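Local coordinates for tyrosine-protein phosphatase non-receptor type 18 (Homo sapiens, PDB 2OC3), which removes phosphate from phosphotyrosine in proteins, acting on autophosphorylated tyrosine kinases that are overexpressed in tumours, through its catalytic domain, at residues 29-34 / 284-289; 212-217 / 241-246. One frame throughout, in Å; residues are numbered along the deposited sequence.

Interaction 1. Residues 29-34 / 284-289; sequences VLAGEF and QYRFLY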
ATOM      1  N   VAL A  29     -18.630 -17.763  -9.205  1.00 28.40           N
ATOM      2  CA  VAL A  29     -18.319 -16.759 -10.224  1.00 28.79           C
ATOM      3  C   VAL A  29     -17.044 -16.031  -9.799  1.00 24.09           C
ATOM      4  O   VAL A  29     -16.114 -15.871 -10.596  1.00 26.08           O
ATOM      5  CB  VAL A  29     -19.477 -15.743 -10.431  1.00 26.42           C
ATOM      6  CG1 VAL A  29     -19.043 -14.576 -11.315  1.00 35.17           C
ATOM      7  CG2 VAL A  29     -20.683 -16.449 -11.053  1.00 39.01           C
ATOM      8  N   LEU A  30     -16.989 -15.625  -8.538  1.00 21.61           N
ATOM      9  CA  LEU A  30     -15.822 -14.872  -8.059  1.00 19.47           C
ATOM     10  C   LEU A  30     -14.582 -15.752  -7.961  1.00 20.27           C
ATOM     11  O   LEU A  30     -13.474 -15.267  -8.201  1.00 22.44           O
ATOM     12  CB  LEU A  30     -16.109 -14.156  -6.732  1.00 19.79           C
ATOM     13  CG  LEU A  30     -17.056 -12.964  -6.798  1.00 26.06           C
ATOM     14  CD1 LEU A  30     -16.948 -12.217  -5.464  1.00 22.67           C
ATOM     15  CD2 LEU A  30     -16.768 -12.046  -7.984  1.00 29.93           C
ATOM     16  N   ALA A  31     -14.752 -17.036  -7.636  1.00 23.07           N
ATOM     17  CA  ALA A  31     -13.638 -17.994  -7.638  1.00 23.35           C
ATOM     18  C   ALA A  31     -13.027 -18.104  -9.030  1.00 20.64           C
ATOM     19  O   ALA A  31     -11.801 -18.019  -9.201  1.00 17.99           O
ATOM     20  CB  ALA A  31     -14.107 -19.364  -7.164  1.00 22.08           C
ATOM     21  N   GLY A  32     -13.875 -18.291 -10.036  1.00 22.66           N
ATOM     22  CA  GLY A  32     -13.437 -18.337 -11.427  1.00 17.59           C
ATOM     23  C   GLY A  32     -12.786 -17.055 -11.904  1.00 20.08           C
ATOM     24  O   GLY A  32     -11.775 -17.073 -12.595  1.00 19.67           O
ATOM     25  N   GLU A  33     -13.370 -15.928 -11.518  1.00 19.42           N
ATOM     26  CA  GLU A  33     -12.846 -14.634 -11.886  1.00 12.69           C
ATOM     27  C   GLU A  33     -11.452 -14.428 -11.287  1.00 11.28           C
ATOM     28  O   GLU A  33     -10.567 -13.939 -11.989  1.00 13.98           O
ATOM     29  CB  GLU A  33     -13.794 -13.545 -11.384  1.00 19.74           C
ATOM     30  CG  GLU A  33     -13.692 -12.290 -12.091  1.00 25.61           C
ATOM     31  CD  GLU A  33     -14.835 -11.355 -11.744  1.00 34.59           C
ATOM     32  OE1 GLU A  33     -16.001 -11.611 -12.109  1.00 32.09           O
ATOM     33  OE2 GLU A  33     -14.549 -10.352 -11.098  1.00 21.16           O
ATOM     34  N   PHE A  34     -11.276 -14.772 -10.006  1.00 13.69           N
ATOM     35  CA  PHE A  34      -9.934 -14.654  -9.408  1.00 13.55           C
ATOM     36  C   PHE A  34      -8.953 -15.634 -10.061  1.00 14.06           C
ATOM     37  O   PHE A  34      -7.774 -15.304 -10.262  1.00 11.11           O
ATOM     38  CB  PHE A  34      -9.919 -14.796  -7.887  1.00 14.20           C
ATOM     39  CG  PHE A  34      -8.602 -14.351  -7.269  1.00 12.66           C
ATOM     40  CD1 PHE A  34      -8.201 -13.041  -7.408  1.00 15.85           C
ATOM     41  CD2 PHE A  34      -7.765 -15.235  -6.649  1.00 22.26           C
ATOM     42  CE1 PHE A  34      -6.976 -12.600  -6.902  1.00 18.78           C
ATOM     43  CE2 PHE A  34      -6.510 -14.796  -6.144  1.00 12.03           C
ATOM     44  CZ  PHE A  34      -6.162 -13.494  -6.257  1.00 16.83           C
ATOM     45  N   GLN A 284      -9.334 -12.362  -0.374  1.00 11.56           N
ATOM     46  CA  GLN A 284      -9.130 -10.924  -0.521  1.00 11.36           C
ATOM     47  C   GLN A 284      -9.946 -10.363  -1.663  1.00 11.56           C
ATOM     48  O   GLN A 284     -10.502  -9.274  -1.542  1.00  9.87           O
ATOM     49  CB  GLN A 284      -7.659 -10.597  -0.708  1.00 10.26           C
ATOM     50  CG  GLN A 284      -6.860 -10.770   0.574  1.00 11.84           C
ATOM     51  CD  GLN A 284      -5.334 -10.777   0.384  1.00 12.12           C
ATOM     52  OE1 GLN A 284      -4.856 -10.713  -0.753  1.00 12.92           O
ATOM     53  NE2 GLN A 284      -4.573 -10.908   1.482  1.00 12.81           N
ATOM     54  N   TYR A 285     -10.002 -11.072  -2.792  1.00 10.13           N
ATOM     55  CA  TYR A 285     -10.765 -10.618  -3.951  1.00 10.80           C
ATOM     56  C   TYR A 285     -12.258 -10.562  -3.622  1.00 10.08           C
ATOM     57  O   TYR A 285     -12.932  -9.618  -3.980  1.00 11.30           O
ATOM     58  CB  TYR A 285     -10.507 -11.536  -5.165  1.00 10.06           C
ATOM     59  CG  TYR A 285     -11.044 -11.038  -6.485  1.00 10.57           C
ATOM     60  CD1 TYR A 285     -10.428  -9.972  -7.142  1.00 11.94           C
ATOM     61  CD2 TYR A 285     -12.149 -11.636  -7.104  1.00 11.30           C
ATOM     62  CE1 TYR A 285     -10.888  -9.490  -8.337  1.00 14.77           C
ATOM     63  CE2 TYR A 285     -12.594 -11.181  -8.340  1.00 13.48           C
ATOM     64  CZ  TYR A 285     -11.958 -10.088  -8.942  1.00 18.48           C
ATOM     65  OH  TYR A 285     -12.365  -9.602 -10.163  1.00 20.70           O
ATOM     66  N   ARG A 286     -12.758 -11.566  -2.903  1.00 11.63           N
ATOM     67  CA  ARG A 286     -14.168 -11.560  -2.483  1.00 12.17           C
ATOM     68  C   ARG A 286     -14.418 -10.377  -1.523  1.00 12.88           C
ATOM     69  O   ARG A 286     -15.446  -9.688  -1.640  1.00 13.93           O
ATOM     70  CB  ARG A 286     -14.552 -12.879  -1.821  1.00 16.11           C
ATOM     71  CG  ARG A 286     -14.688 -14.068  -2.736  1.00 25.98           C
ATOM     72  CD  ARG A 286     -15.145 -15.332  -1.942  1.00 25.73           C
ATOM     73  NE  ARG A 286     -15.232 -16.508  -2.822  1.00 26.99           N
ATOM     74  CZ  ARG A 286     -16.231 -16.743  -3.669  1.00 38.25           C
ATOM     75  NH1 ARG A 286     -17.260 -15.903  -3.753  1.00 31.19           N
ATOM     76  NH2 ARG A 286     -16.206 -17.833  -4.439  1.00 47.65           N
ATOM     77  N   PHE A 287     -13.503 -10.157  -0.569  1.00 11.10           N
ATOM     78  CA  PHE A 287     -13.605  -9.023   0.374  1.00 10.81           C
ATOM     79  C   PHE A 287     -13.646  -7.678  -0.372  1.00 12.71           C
ATOM     80  O   PHE A 287     -14.438  -6.758  -0.029  1.00 12.59           O
ATOM     81  CB  PHE A 287     -12.451  -9.070   1.333  1.00 11.13           C
ATOM     82  CG  PHE A 287     -12.466  -7.995   2.396  1.00 11.81           C
ATOM     83  CD1 PHE A 287     -13.461  -7.949   3.352  1.00 14.19           C
ATOM     84  CD2 PHE A 287     -11.410  -7.110   2.511  1.00 12.53           C
ATOM     85  CE1 PHE A 287     -13.413  -6.993   4.346  1.00 12.31           C
ATOM     86  CE2 PHE A 287     -11.373  -6.168   3.526  1.00 14.11           C
ATOM     87  CZ  PHE A 287     -12.382  -6.119   4.425  1.00 13.63           C
ATOM     88  N   LEU A 288     -12.813  -7.553  -1.404  1.00 12.31           N
ATOM     89  CA  LEU A 288     -12.796  -6.367  -2.224  1.00 11.49           C
ATOM     90  C   LEU A 288     -14.156  -6.188  -2.920  1.00 11.86           C
ATOM     91  O   LEU A 288     -14.710  -5.075  -2.951  1.00 13.90           O
ATOM     92  CB  LEU A 288     -11.624  -6.511  -3.224  1.00 14.22           C
ATOM     93  CG  LEU A 288     -11.472  -5.438  -4.280  1.00 14.78           C
ATOM     94  CD1 LEU A 288     -11.131  -4.047  -3.640  1.00 14.30           C
ATOM     95  CD2 LEU A 288     -10.396  -5.889  -5.285  1.00 16.32           C
ATOM     96  N   TYR A 289     -14.714  -7.250  -3.498  1.00 13.15           N
ATOM     97  CA  TYR A 289     -16.058  -7.219  -4.039  1.00 13.68           C
ATOM     98  C   TYR A 289     -17.109  -6.771  -3.045  1.00 13.10           C
ATOM     99  O   TYR A 289     -17.925  -5.933  -3.370  1.00 18.37           O
ATOM    100  CB  TYR A 289     -16.464  -8.568  -4.668  1.00 17.18           C
ATOM    101  CG  TYR A 289     -16.408  -8.570  -6.178  1.00 19.84           C
ATOM    102  CD1 TYR A 289     -15.247  -8.950  -6.835  1.00 18.98           C
ATOM    103  CD2 TYR A 289     -17.489  -8.159  -6.942  1.00 20.23           C
ATOM    104  CE1 TYR A 289     -15.163  -8.944  -8.205  1.00 24.43           C
ATOM    105  CE2 TYR A 289     -17.426  -8.173  -8.354  1.00 23.03           C
ATOM    106  CZ  TYR A 289     -16.240  -8.562  -8.966  1.00 21.15           C
ATOM    107  OH  TYR A 289     -16.092  -8.584 -10.335  1.00 21.96           O
TER
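L30 is the main bump of this contact, dropping between Y289 and R286 where helix 29-47 crosses helix 282-296, the short axes 10.1 Å apart at 119°. Its CD2 sits over the centre of the Y289 ring, 3.5 Å from the centroid and 13° off the normal, a CH-pi contact, while CD1 lies against Y289 CB and CG. On another side, L30 CB rests on one face of the R286 guanidinium, 3.6 Å from NH1; that group's NE is salt-bridged to E282 of its own helix, and NH2 packs against A31 CB.

A second bump is the F34 ring, whose CD1 lies 3.6 Å from Y285 CB. The two rings meet obliquely, centroids 5.4 Å apart. F265 of helix 264-272 touches both E33 and Y285.

Between the two tyrosine hydroxyls comes E33. With CG anti to the backbone N (chi1 -157°) and an extended chain, it brings OE2 to both: Y285 OH and Y289 OH each donate to E33 OE2 at 2.5 Å. The carboxylate stands nearly perpendicular to the Y285 ring. A phenylalanine in place of Y289 would probably cost OE2 one of its two hydroxyl donors and let the carboxylate turn more freely. Because both hydroxyls donate to the same oxygen, one carboxylate of helix 29-47 ties together two tyrosines of the last helix of the chain, 282-296.

Interaction 2. Residues 212-217 / 241-246; sequences LAMVEE and GVLCTV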
ATOM      1  N   LEU A 212     -13.089   0.741   5.165  1.00  8.34           N
ATOM      2  CA  LEU A 212     -13.604   1.910   4.438  1.00  9.45           C
ATOM      3  C   LEU A 212     -13.379   3.205   5.226  1.00  8.85           C
ATOM      4  O   LEU A 212     -13.035   4.247   4.655  1.00 11.27           O
ATOM      5  CB  LEU A 212     -15.101   1.742   4.136  1.00 12.80           C
ATOM      6  CG  LEU A 212     -15.386   0.902   2.925  1.00 15.50           C
ATOM      7  CD1 LEU A 212     -16.885   0.588   2.856  1.00 20.07           C
ATOM      8  CD2 LEU A 212     -14.939   1.650   1.650  1.00 14.79           C
ATOM      9  N   ALA A 213     -13.618   3.160   6.539  1.00  8.53           N
ATOM     10  CA  ALA A 213     -13.381   4.299   7.434  1.00  8.38           C
ATOM     11  C   ALA A 213     -11.918   4.748   7.338  1.00  8.77           C
ATOM     12  O   ALA A 213     -11.606   5.929   7.322  1.00  9.62           O
ATOM     13  CB  ALA A 213     -13.727   3.923   8.876  1.00 11.46           C
ATOM     14  N   MET A 214     -11.015   3.773   7.253  1.00  7.00           N
ATOM     15  CA  MET A 214      -9.569   4.067   7.133  1.00  8.36           C
ATOM     16  C   MET A 214      -9.272   4.837   5.840  1.00  6.52           C
ATOM     17  O   MET A 214      -8.513   5.800   5.856  1.00  8.85           O
ATOM     18  CB  MET A 214      -8.792   2.756   7.210  1.00  9.18           C
ATOM     19  CG  MET A 214      -7.307   2.911   7.191  1.00  8.51           C
ATOM     20  SD  MET A 214      -6.517   1.280   6.892  1.00 11.94           S
ATOM     21  CE  MET A 214      -4.787   1.632   7.307  1.00 10.45           C
ATOM     22  N   VAL A 215      -9.832   4.352   4.732  1.00  8.98           N
ATOM     23  CA  VAL A 215      -9.649   4.996   3.428  1.00  9.07           C
ATOM     24  C   VAL A 215     -10.275   6.390   3.421  1.00  8.19           C
ATOM     25  O   VAL A 215      -9.660   7.344   2.950  1.00  8.46           O
ATOM     26  CB  VAL A 215     -10.196   4.125   2.291  1.00  8.68           C
ATOM     27  CG1 VAL A 215     -10.201   4.917   0.979  1.00  9.96           C
ATOM     28  CG2 VAL A 215      -9.316   2.898   2.121  1.00 11.37           C
ATOM     29  N   GLU A 216     -11.469   6.505   3.981  1.00  8.06           N
ATOM     30  CA  GLU A 216     -12.124   7.808   4.059  1.00  8.60           C
ATOM     31  C   GLU A 216     -11.266   8.818   4.825  1.00  9.86           C
ATOM     32  O   GLU A 216     -11.095   9.974   4.406  1.00 11.12           O
ATOM     33  CB  GLU A 216     -13.512   7.676   4.721  1.00  9.66           C
ATOM     34  CG  GLU A 216     -14.539   6.882   3.892  1.00  9.63           C
ATOM     35  CD  GLU A 216     -15.696   6.327   4.678  1.00 16.86           C
ATOM     36  OE1 GLU A 216     -15.783   6.510   5.917  1.00 17.17           O
ATOM     37  OE2 GLU A 216     -16.541   5.647   4.035  1.00 19.62           O
ATOM     38  N   GLU A 217     -10.733   8.400   5.969  1.00  9.31           N
ATOM     39  CA  GLU A 217      -9.896   9.295   6.744  1.00  8.65           C
ATOM     40  C   GLU A 217      -8.590   9.613   6.025  1.00  8.51           C
ATOM     41  O   GLU A 217      -8.130  10.755   6.018  1.00  9.47           O
ATOM     42  CB  GLU A 217      -9.618   8.700   8.109  1.00  9.87           C
ATOM     43  CG  GLU A 217      -8.674   9.551   8.986  1.00 13.46           C
ATOM     44  CD  GLU A 217      -9.163  10.976   9.287  1.00 33.59           C
ATOM     45  OE1 GLU A 217     -10.376  11.235   9.328  1.00 27.05           O
ATOM     46  OE2 GLU A 217      -8.311  11.862   9.510  1.00 40.97           O
ATOM     47  N   GLY A 241      -2.679  -4.353  -1.855  1.00  6.17           N
ATOM     48  CA  GLY A 241      -3.469  -4.264  -3.089  1.00  7.14           C
ATOM     49  C   GLY A 241      -4.952  -4.091  -2.852  1.00  8.17           C
ATOM     50  O   GLY A 241      -5.614  -3.375  -3.609  1.00  8.16           O
ATOM     51  N   VAL A 242      -5.475  -4.668  -1.777  1.00  6.14           N
ATOM     52  CA  VAL A 242      -6.879  -4.424  -1.415  1.00  5.54           C
ATOM     53  C   VAL A 242      -7.069  -2.936  -1.136  1.00  8.39           C
ATOM     54  O   VAL A 242      -7.983  -2.313  -1.678  1.00  8.45           O
ATOM     55  CB  VAL A 242      -7.333  -5.271  -0.216  1.00  6.44           C
ATOM     56  CG1 VAL A 242      -8.713  -4.798   0.277  1.00  9.17           C
ATOM     57  CG2 VAL A 242      -7.367  -6.739  -0.621  1.00  8.50           C
ATOM     58  N   LEU A 243      -6.241  -2.348  -0.274  1.00  7.52           N
ATOM     59  CA  LEU A 243      -6.391  -0.939   0.072  1.00  7.72           C
ATOM     60  C   LEU A 243      -6.287  -0.027  -1.140  1.00  6.29           C
ATOM     61  O   LEU A 243      -7.082   0.913  -1.288  1.00  7.93           O
ATOM     62  CB  LEU A 243      -5.365  -0.486   1.105  1.00  8.48           C
ATOM     63  CG  LEU A 243      -5.612  -0.949   2.533  1.00  8.67           C
ATOM     64  CD1 LEU A 243      -4.525  -0.517   3.459  1.00 12.93           C
ATOM     65  CD2 LEU A 243      -6.956  -0.447   3.106  1.00 14.43           C
ATOM     66  N   CYS A 244      -5.294  -0.266  -2.004  1.00  5.54           N
ATOM     67  CA  CYS A 244      -5.112   0.601  -3.180  1.00  6.79           C
ATOM     68  C   CYS A 244      -6.303   0.481  -4.106  1.00  9.64           C
ATOM     69  O   CYS A 244      -6.770   1.493  -4.686  1.00  9.52           O
ATOM     70  CB  CYS A 244      -3.837   0.281  -3.947  1.00  8.77           C
ATOM     71  SG  CYS A 244      -2.311   0.678  -3.001  1.00  9.15           S
ATOM     72  N   THR A 245      -6.836  -0.722  -4.257  1.00  7.49           N
ATOM     73  CA  THR A 245      -7.963  -0.913  -5.167  1.00  6.81           C
ATOM     74  C   THR A 245      -9.227  -0.253  -4.602  1.00  8.45           C
ATOM     75  O   THR A 245      -9.997   0.373  -5.353  1.00  9.82           O
ATOM     76  CB  THR A 245      -8.234  -2.407  -5.439  1.00  9.40           C
ATOM     77  OG1 THR A 245      -7.059  -3.001  -6.004  1.00 11.24           O
ATOM     78  CG2 THR A 245      -9.407  -2.567  -6.406  1.00 13.27           C
ATOM     79  N   VAL A 246      -9.455  -0.374  -3.294  1.00  7.07           N
ATOM     80  CA  VAL A 246     -10.627   0.239  -2.692  1.00  7.83           C
ATOM     81  C   VAL A 246     -10.560   1.761  -2.888  1.00  7.80           C
ATOM     82  O   VAL A 246     -11.546   2.424  -3.257  1.00  9.27           O
ATOM     83  CB  VAL A 246     -10.719  -0.128  -1.191  1.00  7.98           C
ATOM     84  CG1 VAL A 246     -11.773   0.759  -0.450  1.00  7.86           C
ATOM     85  CG2 VAL A 246     -10.993  -1.607  -1.018  1.00  7.99           C
TER
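L212 reaches V246 with one branch: although its CB points away from helix 238-254, a first torsion of -82° sets CG beside the backbone N, and CD2 comes to 3.9 Å from V246 CG1. The two side chains meet at about a right angle. T291 and M295 of helix 282-296 also touch L212, which therefore lies where three helices come together.

M214 follows, its CB directed at the other helix and its chain extended beyond CG. The sulfur does the touching: SD is 4.2 Å from L243 CD2, and again the side chains cross nearly perpendicularly.

One residue on, V215 meets two partners through a single methyl. Its CG2 stands 4.2 Å from L243 CD2 and 4.1 Å from V246 CG1, so it faces the step between residues about one turn apart on helix 238-254. V215 and L243 have the nearest CA atoms, 7.6 Å apart, and the short axes cross at -60°.

All five touching residues are buried, and every contact is methyl to methyl or methyl to sulfur. Such chemistry implies cohesion by shape and hydrophobic burial, with helix 209-222 bearing on the helix that carries, near its start, R239, which probably binds substrate.

Overall arrangement
Both interactions join helices of the tyrosine phosphatase domain, their centres about 17 Å apart. Interaction 1 brackets the other in sequence: 29-34 comes first, then 212-217 and 241-246, and 284-289 last, so helix 29-47 meets the last helix, 282-296, across 249 intervening residues. Helix 282-296 links the two, since L288 CD1 packs 3.6 Å from V246 CG2, and Q284 touches V242. Interaction 2 is the more central, about 9 Å from the chain centre against 19 Å, measured from the contact centres. Its helix 238-254 begins shortly after the predicted nucleophile C233, and helix 282-296 just after Q280, probably a substrate-binding residue, so these helices adjoin the probable phosphotyrosine site.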